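Local atomic coordinates of carboxynorspermidine decarboxylase (Campylobacter jejuni subsp. jejuni 81116, PDB entry 3N29), a protein that probably catalyses the pyridoxal-phosphate-dependent decarboxylation of carboxynorspermidine, yielding the polyamine norspermidine. Residues F105-E108 with Y109-E113; T96-G99 with L100-K104; N329-I332 with S333-K336; I288-N291 with E292-A296. One frame throughout, in Å; residues are numbered along the deposited sequence.

Contact 1 of 4, residues F105-E108 with Y109-E113; sequences FAKE and YMDKE
Phe105 and Tyr109 meet one turn apart at the C-terminal end of helix 100-109, part of the beta/alpha barrel, and illustrate how a helix end can be dense on one side and loose on the other. Phe105 and Ala106 form the buried part, Ala106 packing on Cys95, Cys97 and Ile114 of the barrel strands. The rings of Phe105 and Tyr109 overlap obliquely, their planes 38° apart, with CE1 of Phe105 3.6 Å from CE2 of Tyr109. CG of Phe105 lies anti to its backbone N, which carries the ring along the helix to the tyrosine. Phe105 also meets Tyr414 of the second subunit edge-to-face, at the dimer interface. Glu108 is the more open flank of Tyr109: its CG makes a CH-pi contact over a face, 3.7 Å from the Tyr109 ring centroid, and its carboxylate lies stacked on the ring, the planes 14° apart. A water joins OE1 of Glu108 to OH of Tyr109. The polar ends reach further still, Glu108 OE1 to the hydroxyl of Tyr411 of the second subunit and Tyr109 OH to Arg407. On the exposed side Lys107 and Asp111 lie alongside one another in a surface salt bridge. NZ of Lys107 approaches OD1 of Asp111 on its syn side, 34° out of the carboxylate plane, at 3.0 Å. Here the chain leaves the helix: Asp111 is the first residue to depart from helical angles, with positive phi, and Ala106 O is gripped twice, by Met110 N at 3.0 Å and by Asp111 N at 2.9 Å.

Contact 2 of 4, residues T96-G99 with L100-K104; sequences TCSG and LWEAK
Glu102 folds back from the first turn of helix 100-109 onto Ser98, in the loop that has just left strand 94-97, and its side chain is best followed atom by atom. Glu102 CB rests against CB of Cys97 at 3.7 Å. From there Glu102 CG lies anti to the carbonyl carbon (chi1 -80°) and passes OG of Ser98 at 3.9 Å, the extended chain leading to a carboxylate at the loop. Glu102 OE1 accepts the backbone N-H of Ser98 at 2.7 Å, the donor coming from the anti side and 35° out of the carboxylate plane. Glu102 OE1 also accepts a hydrogen bond from a water, its oxygen 2.7 Å away, that donates to Thr96 O as well. OE2 goes to ND2 of Asn387 of the second subunit, whose backbone O is bonded to Ser98 OG. The buried acid is thus held at both oxygens, which probably helps to keep it ionised. A second water links Ser98 OG to the backbone N of Glu102, while Gly99, the N-cap residue, offers its O to Ala103 N at 3.0 Å to open the helical bonding. The whole forms the first corner of the beta-alpha-beta unit 94-97, 100-109, 113-118: Cys97 and Ala103 pack against Thr116 of strand 113-118, Leu100 and Ala103 face helix 123-132, and Thr96, on the strand, bonds through OG1 to Glu269 of the pyridoxal-phosphate pocket.

Contact 3 of 4, residues N329-I332 with S333-K336; sequences NEKI and SDLK
Lys331 and Asp334 belong to a single, mostly extended piece of chain, broken at Ile332, where psi drops to -43° before Ser333 stretches out almost fully. No regular helix or strand forms here. The alpha carbons of Lys331 and Asp334 are 8.1 Å apart, a span that side chains of this length can bridge when both lean to the same side. The lysine does most of the reaching. Its CG is anti to the backbone N, every later torsion stays near 180°, and the straight chain slants away from the backbone toward the aspartate. Lys331 NZ meets OD1 of Asp334 at 2.8 Å in a salt bridge, coming to the syn side and 23° out of the carboxylate plane. The grip is one-pronged: Asp334 OD2 stands 3.8 Å from Lys331 NZ, while Lys331 CE comes within 3.1 Å of Asp334 OD1. Both residues are exposed and touch a crystal neighbour, so the pair may be less fixed in solution. Ile332 and Ser333, between them, tie the loop to the protein instead. Their backbones bond to Leu324, and the serine OG reaches Ile323 O and Arg322 NH1. The guanidinium of Arg322 is shared, since its NH2 donates to Asp334 O. The ion pair and the bonds to strand 321-325 thus fall on neighbouring residues of one loop. Such a lysine-aspartate pair, three residues apart, is a local surface salt bridge, set here in the loop that turns back along strand 321-325 on its way to strand 340-345 in the mixed beta-sheet region.

Contact 4 of 4, residues I288-N291 with E292-A296; sequences IIEN and EKQIA
Ile289 and Ile295 form the hydrogen-bonded pair of a tight antiparallel hairpin whose two strand segments run at 151° with axes 4.6 Å apart. Ile289 N gives to Ile295 O at 2.8 Å, Ile295 N gives back to Ile289 O at 2.9 Å, and nearer the turn Asn291 N bonds to Lys293 O. Glu292 makes the reversal as a classic gamma turn (phi 71°, psi -61°), closed by a weak bond from Lys293 N to Asn291 O. On one face the two isoleucines cross, CG1 of Ile289 lying 4.0 Å from CB of Ile295, whose CD1 extends to CB of Asn291. On the other, Gln294 bends at chi2 and brings Gln294 NE2 to Glu290 OE1 at 3.3 Å, a weak bond with amide and carboxylate planes steeply inclined. At the turn one water donates to both Asn291 OD1 and Glu292 OE1. Ile295 also packs on Tyr178 of the second subunit, Asn291 ND2 reaches Ser179 O there, and Glu292 OE1 forms a salt bridge with Arg177 of the second subunit. The backbone thus fixes the hairpin's shape, while Asn291 and Glu292 at the turn direct polar groups to the second subunit, and Lys293 pairs with Glu357 of its own chain.

How the contacts relate
Contact 2 is the buried member of the set and contact 3 the surface one; contacts 1 and 4 lie between them, each partly covered and each reaching the second subunit, as contact 2 also does. Contacts 1 and 2 share helix 100-109, taking its end and its start, and touch where Ala106 CB meets Cys97 SG. Contacts 3 and 4 lie across the chain's centre from them, in or beside the mixed sheet, their centres about 17 Å apart without touching. Chemistry follows place: a buried carboxylate held by a backbone N-H, a water and the second subunit in contact 2, rings plus an exposed ion pair in contact 1, paired strands in contact 4, and a lone salt bridge in contact 3.

Contact 1 of 4, residues F105-E108 with Y109-E113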
loop_
_atom_site.group_PDB
_atom_site.type_symbol
_atom_site.label_atom_id
_atom_site.label_comp_id
_atom_site.label_asym_id
_atom_site.label_seq_id
_atom_site.Cartn_x
_atom_site.Cartn_y
_atom_site.Cartn_z
ATOM N N PHE A 105 13.736 14.847 4.599
ATOM C CA PHE A 105 14.553 13.718 4.099
ATOM C C PHE A 105 15.662 14.212 3.135
ATOM O O PHE A 105 16.858 13.852 3.254
ATOM C CB PHE A 105 13.617 12.747 3.379
ATOM C CG PHE A 105 14.229 11.481 2.995
ATOM C CD1 PHE A 105 14.256 10.433 3.870
ATOM C CD2 PHE A 105 14.810 11.345 1.742
ATOM C CE1 PHE A 105 14.813 9.204 3.488
ATOM C CE2 PHE A 105 15.421 10.164 1.343
ATOM C CZ PHE A 105 15.414 9.063 2.246
ATOM N N ALA A 106 15.264 15.057 2.196
ATOM C CA ALA A 106 16.195 15.750 1.307
ATOM C C ALA A 106 17.269 16.495 2.087
ATOM O O ALA A 106 18.480 16.303 1.840
ATOM C CB ALA A 106 15.396 16.752 0.401
ATOM N N LYS A 107 16.860 17.265 3.098
ATOM C CA LYS A 107 17.818 17.960 3.962
ATOM C C LYS A 107 18.773 16.987 4.662
ATOM O O LYS A 107 19.998 17.204 4.681
ATOM C CB LYS A 107 17.086 18.847 4.981
ATOM C CG LYS A 107 17.944 19.556 6.000
ATOM C CD LYS A 107 18.896 20.585 5.300
ATOM C CE LYS A 107 19.819 21.284 6.338
ATOM N NZ LYS A 107 20.763 22.218 5.720
ATOM N N GLU A 108 18.224 15.959 5.265
ATOM C CA GLU A 108 19.061 15.070 6.007
ATOM C C GLU A 108 20.018 14.232 5.194
ATOM O O GLU A 108 21.169 14.183 5.497
ATOM C CB GLU A 108 18.203 14.151 6.874
ATOM C CG GLU A 108 18.910 12.962 7.382
ATOM C CD GLU A 108 18.204 12.250 8.508
ATOM O OE1 GLU A 108 17.017 12.395 8.658
ATOM O OE2 GLU A 108 18.855 11.527 9.248
ATOM N N TYR A 109 19.506 13.470 4.260
ATOM C CA TYR A 109 20.251 12.703 3.310
ATOM C C TYR A 109 21.124 13.215 2.187
ATOM O O TYR A 109 22.064 12.606 1.860
ATOM C CB TYR A 109 19.518 11.397 2.967
ATOM C CG TYR A 109 19.062 10.636 4.189
ATOM C CD1 TYR A 109 19.847 9.701 4.774
ATOM C CD2 TYR A 109 17.854 10.879 4.748
ATOM C CE1 TYR A 109 19.435 9.037 5.850
ATOM C CE2 TYR A 109 17.422 10.209 5.828
ATOM C CZ TYR A 109 18.213 9.282 6.385
ATOM O OH TYR A 109 17.781 8.621 7.462
ATOM N N MET A 110 20.651 14.241 1.497
ATOM C CA MET A 110 21.370 14.906 0.424
ATOM C C MET A 110 22.009 16.269 0.715
ATOM O O MET A 110 23.087 16.548 0.293
ATOM C CB MET A 110 20.531 14.930 -0.868
ATOM C CG MET A 110 21.241 15.385 -2.177
ATOM S SD MET A 110 20.385 15.461 -3.727
ATOM C CE MET A 110 20.201 13.785 -3.986
ATOM N N ASP A 111 21.269 17.107 1.407
ATOM C CA ASP A 111 21.684 18.460 1.760
ATOM C C ASP A 111 22.085 19.366 0.580
ATOM O O ASP A 111 23.008 20.135 0.661
ATOM C CB ASP A 111 22.711 18.496 2.886
ATOM C CG ASP A 111 22.710 19.823 3.637
ATOM O OD1 ASP A 111 21.885 20.689 3.368
ATOM O OD2 ASP A 111 23.541 19.986 4.512
ATOM N N LYS A 112 21.363 19.257 -0.500
ATOM C CA LYS A 112 21.539 20.055 -1.684
ATOM C C LYS A 112 20.267 20.879 -1.910
ATOM O O LYS A 112 19.632 21.198 -0.974
ATOM C CB LYS A 112 22.092 19.290 -2.856
ATOM C CG LYS A 112 23.465 18.685 -2.571
ATOM C CD LYS A 112 24.088 18.001 -3.723
ATOM C CE LYS A 112 24.193 18.847 -4.903
ATOM N NZ LYS A 112 25.181 18.370 -5.860
ATOM N N GLU A 113 19.985 21.322 -3.114
ATOM C CA GLU A 113 18.795 22.136 -3.343
ATOM C C GLU A 113 17.503 21.362 -3.017
ATOM O O GLU A 113 17.431 20.193 -3.173
ATOM C CB GLU A 113 18.698 22.559 -4.784
ATOM C CG GLU A 113 19.803 23.418 -5.260
ATOM C CD GLU A 113 19.489 24.186 -6.528
ATOM O OE1 GLU A 113 20.309 24.981 -6.929
ATOM O OE2 GLU A 113 18.463 23.982 -7.153
HETATM O O HOH W 1 15.860 9.969 9.456
#

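Contact 2 of 4, residues T96-G99 with L100-K104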
loop_
_atom_site.group_PDB
_atom_site.type_symbol
_atom_site.label_atom_id
_atom_site.label_comp_id
_atom_site.label_asym_id
_atom_site.label_seq_id
_atom_site.Cartn_x
_atom_site.Cartn_y
_atom_site.Cartn_z
ATOM N N THR A 96 13.299 17.165 -5.487
ATOM C CA THR A 96 11.955 17.675 -5.490
ATOM C C THR A 96 11.121 16.883 -4.492
ATOM O O THR A 96 11.150 15.625 -4.447
ATOM C CB THR A 96 11.310 17.548 -6.860
ATOM O OG1 THR A 96 11.918 18.515 -7.687
ATOM C CG2 THR A 96 9.801 17.925 -6.762
ATOM N N CYS A 97 10.370 17.638 -3.709
ATOM C CA CYS A 97 9.692 17.172 -2.515
ATOM C C CYS A 97 8.244 17.585 -2.507
ATOM O O CYS A 97 7.871 18.672 -2.942
ATOM C CB CYS A 97 10.376 17.796 -1.292
ATOM S SG CYS A 97 12.150 17.523 -1.313
ATOM N N SER A 98 7.397 16.735 -1.951
ATOM C CA SER A 98 5.992 17.002 -1.967
ATOM C C SER A 98 5.459 17.731 -0.704
ATOM O O SER A 98 4.234 17.955 -0.523
ATOM C CB SER A 98 5.294 15.644 -2.027
ATOM O OG SER A 98 5.528 14.967 -0.785
ATOM N N GLY A 99 6.325 17.995 0.248
ATOM C CA GLY A 99 5.843 18.377 1.566
ATOM C C GLY A 99 6.941 18.307 2.563
ATOM O O GLY A 99 8.122 18.175 2.152
ATOM N N LEU A 100 6.548 18.334 3.844
ATOM C CA LEU A 100 7.480 18.493 4.977
ATOM C C LEU A 100 8.387 17.287 5.101
ATOM O O LEU A 100 9.600 17.433 5.203
ATOM C CB LEU A 100 6.708 18.665 6.280
ATOM C CG LEU A 100 7.480 18.817 7.597
ATOM C CD1 LEU A 100 8.491 19.997 7.590
ATOM C CD2 LEU A 100 6.459 18.931 8.805
ATOM N N TRP A 101 7.784 16.080 5.083
ATOM C CA TRP A 101 8.554 14.899 5.333
ATOM C C TRP A 101 9.582 14.661 4.207
ATOM O O TRP A 101 10.747 14.300 4.509
ATOM C CB TRP A 101 7.655 13.679 5.581
ATOM C CG TRP A 101 6.985 13.660 6.911
ATOM C CD1 TRP A 101 7.026 14.620 7.882
ATOM C CD2 TRP A 101 6.152 12.615 7.434
ATOM N NE1 TRP A 101 6.265 14.245 8.951
ATOM C CE2 TRP A 101 5.709 13.027 8.690
ATOM C CE3 TRP A 101 5.704 11.405 6.930
ATOM C CZ2 TRP A 101 4.881 12.248 9.492
ATOM C CZ3 TRP A 101 4.930 10.629 7.709
ATOM C CH2 TRP A 101 4.524 11.040 8.997
ATOM N N GLU A 102 9.219 14.870 2.938
ATOM C CA GLU A 102 10.180 14.696 1.872
ATOM C C GLU A 102 11.276 15.780 1.944
ATOM O O GLU A 102 12.423 15.464 1.726
ATOM C CB GLU A 102 9.550 14.670 0.474
ATOM C CG GLU A 102 8.936 13.328 0.120
ATOM C CD GLU A 102 8.401 13.196 -1.280
ATOM O OE1 GLU A 102 8.385 14.196 -2.022
ATOM O OE2 GLU A 102 7.941 12.073 -1.654
ATOM N N ALA A 103 10.905 17.021 2.277
ATOM C CA ALA A 103 11.885 18.139 2.406
ATOM C C ALA A 103 12.870 17.814 3.513
ATOM O O ALA A 103 14.096 17.981 3.344
ATOM C CB ALA A 103 11.175 19.459 2.645
ATOM N N LYS A 104 12.375 17.385 4.668
ATOM C CA LYS A 104 13.313 16.950 5.762
ATOM C C LYS A 104 14.232 15.815 5.362
ATOM O O LYS A 104 15.394 15.806 5.761
ATOM C CB LYS A 104 12.569 16.554 7.039
ATOM C CG LYS A 104 11.909 17.768 7.746
ATOM C CD LYS A 104 10.866 17.371 8.763
ATOM C CE LYS A 104 11.425 16.590 9.905
ATOM N NZ LYS A 104 12.167 17.460 10.750
HETATM O O HOH W 2 8.787 13.979 -4.709
HETATM O O HOH W 3 6.467 15.221 2.097
#

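Contact 3 of 4, residues N329-I332 with S333-K336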
loop_
_atom_site.group_PDB
_atom_site.type_symbol
_atom_site.label_atom_id
_atom_site.label_comp_id
_atom_site.label_asym_id
_atom_site.label_seq_id
_atom_site.Cartn_x
_atom_site.Cartn_y
_atom_site.Cartn_z
ATOM N N ASN A 329 -4.906 -13.709 -15.301
ATOM C CA ASN A 329 -5.144 -14.758 -16.325
ATOM C C ASN A 329 -5.008 -14.341 -17.765
ATOM O O ASN A 329 -5.589 -14.963 -18.640
ATOM C CB ASN A 329 -6.479 -15.483 -16.115
ATOM C CG ASN A 329 -6.535 -16.168 -14.773
ATOM O OD1 ASN A 329 -5.637 -16.922 -14.423
ATOM N ND2 ASN A 329 -7.558 -15.893 -14.010
ATOM N N GLU A 330 -4.264 -13.291 -18.017
ATOM C CA GLU A 330 -3.985 -12.905 -19.368
ATOM C C GLU A 330 -2.832 -13.768 -19.894
ATOM O O GLU A 330 -1.746 -13.789 -19.321
ATOM C CB GLU A 330 -3.596 -11.438 -19.446
ATOM C CG GLU A 330 -3.615 -10.946 -20.840
ATOM C CD GLU A 330 -2.922 -9.596 -21.059
ATOM O OE1 GLU A 330 -2.681 -8.880 -20.062
ATOM O OE2 GLU A 330 -2.607 -9.288 -22.264
ATOM N N LYS A 331 -3.036 -14.371 -21.045
ATOM C CA LYS A 331 -2.015 -15.203 -21.670
ATOM C C LYS A 331 -0.974 -14.312 -22.297
ATOM O O LYS A 331 -1.343 -13.417 -23.065
ATOM C CB LYS A 331 -2.616 -16.130 -22.747
ATOM C CG LYS A 331 -1.621 -17.172 -23.195
ATOM C CD LYS A 331 -2.277 -18.240 -24.089
ATOM C CE LYS A 331 -1.145 -19.096 -24.681
ATOM N NZ LYS A 331 -1.654 -20.290 -25.349
ATOM N N ILE A 332 0.290 -14.558 -21.944
ATOM C CA ILE A 332 1.398 -13.778 -22.399
ATOM C C ILE A 332 2.270 -14.590 -23.374
ATOM O O ILE A 332 2.679 -14.046 -24.404
ATOM C CB ILE A 332 2.182 -13.166 -21.230
ATOM C CG1 ILE A 332 1.302 -12.167 -20.432
ATOM C CG2 ILE A 332 3.449 -12.400 -21.713
ATOM C CD1 ILE A 332 0.780 -11.122 -21.235
ATOM N N SER A 333 2.546 -15.859 -23.075
ATOM C CA SER A 333 3.296 -16.730 -23.976
ATOM C C SER A 333 3.084 -18.184 -23.626
ATOM O O SER A 333 2.413 -18.517 -22.644
ATOM C CB SER A 333 4.792 -16.393 -23.914
ATOM O OG SER A 333 5.325 -16.748 -22.647
ATOM N N ASP A 334 3.628 -19.068 -24.462
ATOM C CA ASP A 334 3.479 -20.478 -24.299
ATOM C C ASP A 334 4.735 -21.105 -23.734
ATOM O O ASP A 334 5.817 -20.616 -23.993
ATOM C CB ASP A 334 3.201 -21.096 -25.647
ATOM C CG ASP A 334 1.822 -20.777 -26.124
ATOM O OD1 ASP A 334 0.890 -21.348 -25.501
ATOM O OD2 ASP A 334 1.688 -20.010 -27.110
ATOM N N LEU A 335 4.555 -22.203 -22.986
ATOM C CA LEU A 335 5.641 -22.966 -22.429
ATOM C C LEU A 335 6.462 -23.582 -23.591
ATOM O O LEU A 335 5.882 -24.062 -24.538
ATOM C CB LEU A 335 5.087 -24.059 -21.526
ATOM C CG LEU A 335 6.071 -24.840 -20.659
ATOM C CD1 LEU A 335 6.916 -23.888 -19.753
ATOM C CD2 LEU A 335 5.289 -25.871 -19.849
ATOM N N LYS A 336 7.780 -23.468 -23.541
ATOM C CA LYS A 336 8.601 -24.159 -24.526
ATOM C C LYS A 336 8.975 -25.554 -24.037
ATOM O O LYS A 336 8.787 -25.931 -22.894
ATOM C CB LYS A 336 9.812 -23.352 -24.899
ATOM C CG LYS A 336 9.471 -21.972 -25.462
ATOM C CD LYS A 336 10.741 -21.194 -25.791
ATOM C CE LYS A 336 10.442 -20.023 -26.717
ATOM N NZ LYS A 336 11.407 -19.984 -27.877
#

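Contact 4 of 4, residues I288-N291 with E292-A296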
loop_
_atom_site.group_PDB
_atom_site.type_symbol
_atom_site.label_atom_id
_atom_site.label_comp_id
_atom_site.label_asym_id
_atom_site.label_seq_id
_atom_site.Cartn_x
_atom_site.Cartn_y
_atom_site.Cartn_z
ATOM N N ILE A 288 6.709 -25.425 -2.082
ATOM C CA ILE A 288 6.190 -25.691 -3.392
ATOM C C ILE A 288 5.024 -26.686 -3.265
ATOM O O ILE A 288 5.153 -27.719 -2.691
ATOM C CB ILE A 288 7.257 -26.240 -4.314
ATOM C CG1 ILE A 288 8.395 -25.252 -4.490
ATOM C CG2 ILE A 288 6.693 -26.541 -5.625
ATOM C CD1 ILE A 288 9.383 -25.714 -5.394
ATOM N N ILE A 289 3.900 -26.331 -3.812
ATOM C CA ILE A 289 2.745 -27.169 -3.724
ATOM C C ILE A 289 2.127 -27.336 -5.078
ATOM O O ILE A 289 2.550 -26.773 -6.023
ATOM C CB ILE A 289 1.734 -26.680 -2.725
ATOM C CG1 ILE A 289 1.056 -25.446 -3.241
ATOM C CG2 ILE A 289 2.375 -26.412 -1.410
ATOM C CD1 ILE A 289 -0.030 -25.018 -2.476
ATOM N N GLU A 290 1.157 -28.200 -5.147
ATOM C CA GLU A 290 0.477 -28.469 -6.371
ATOM C C GLU A 290 -1.041 -28.313 -6.273
ATOM O O GLU A 290 -1.644 -28.810 -5.392
ATOM C CB GLU A 290 0.803 -29.882 -6.799
ATOM C CG GLU A 290 0.407 -30.118 -8.151
ATOM C CD GLU A 290 0.496 -31.521 -8.530
ATOM O OE1 GLU A 290 1.542 -32.114 -8.356
ATOM O OE2 GLU A 290 -0.476 -32.032 -9.038
ATOM N N ASN A 291 -1.621 -27.607 -7.208
ATOM C CA ASN A 291 -3.061 -27.538 -7.367
ATOM C C ASN A 291 -3.289 -27.365 -8.862
ATOM O O ASN A 291 -3.445 -26.287 -9.340
ATOM C CB ASN A 291 -3.695 -26.448 -6.515
ATOM C CG ASN A 291 -5.206 -26.472 -6.554
ATOM O OD1 ASN A 291 -5.800 -27.238 -7.268
ATOM N ND2 ASN A 291 -5.812 -25.584 -5.816
ATOM N N GLU A 292 -3.223 -28.472 -9.572
ATOM C CA GLU A 292 -3.201 -28.516 -11.017
ATOM C C GLU A 292 -1.857 -27.998 -11.559
ATOM O O GLU A 292 -1.135 -28.742 -12.163
ATOM C CB GLU A 292 -4.411 -27.855 -11.645
ATOM C CG GLU A 292 -5.721 -28.504 -11.218
ATOM C CD GLU A 292 -6.893 -27.994 -11.964
ATOM O OE1 GLU A 292 -7.556 -27.106 -11.470
ATOM O OE2 GLU A 292 -7.161 -28.455 -13.068
ATOM N N LYS A 293 -1.513 -26.753 -11.284
ATOM C CA LYS A 293 -0.188 -26.236 -11.591
ATOM C C LYS A 293 0.775 -26.392 -10.408
ATOM O O LYS A 293 0.359 -26.601 -9.313
ATOM C CB LYS A 293 -0.251 -24.779 -11.977
ATOM C CG LYS A 293 -1.424 -24.410 -12.784
ATOM C CD LYS A 293 -1.129 -23.468 -13.889
ATOM C CE LYS A 293 -0.020 -23.997 -14.800
ATOM N NZ LYS A 293 -0.278 -23.814 -16.216
ATOM N N GLN A 294 2.055 -26.297 -10.660
ATOM C CA GLN A 294 3.023 -26.208 -9.612
ATOM C C GLN A 294 2.999 -24.761 -9.133
ATOM O O GLN A 294 2.927 -23.851 -9.905
ATOM C CB GLN A 294 4.399 -26.562 -10.095
ATOM C CG GLN A 294 4.534 -27.955 -10.620
ATOM C CD GLN A 294 4.491 -28.926 -9.553
ATOM O OE1 GLN A 294 5.372 -29.005 -8.760
ATOM N NE2 GLN A 294 3.449 -29.670 -9.507
ATOM N N ILE A 295 3.003 -24.610 -7.831
ATOM C CA ILE A 295 2.947 -23.325 -7.192
ATOM C C ILE A 295 4.079 -23.153 -6.196
ATOM O O ILE A 295 4.199 -23.920 -5.302
ATOM C CB ILE A 295 1.622 -23.174 -6.444
ATOM C CG1 ILE A 295 0.460 -23.411 -7.389
ATOM C CG2 ILE A 295 1.511 -21.823 -5.819
ATOM C CD1 ILE A 295 -0.802 -23.613 -6.736
ATOM N N ALA A 296 4.856 -22.099 -6.350
ATOM C CA ALA A 296 5.916 -21.775 -5.441
ATOM C C ALA A 296 5.437 -20.653 -4.550
ATOM O O ALA A 296 4.991 -19.647 -5.010
ATOM C CB ALA A 296 7.107 -21.347 -6.182
HETATM O O HOH W 4 -7.689 -25.908 -8.627
#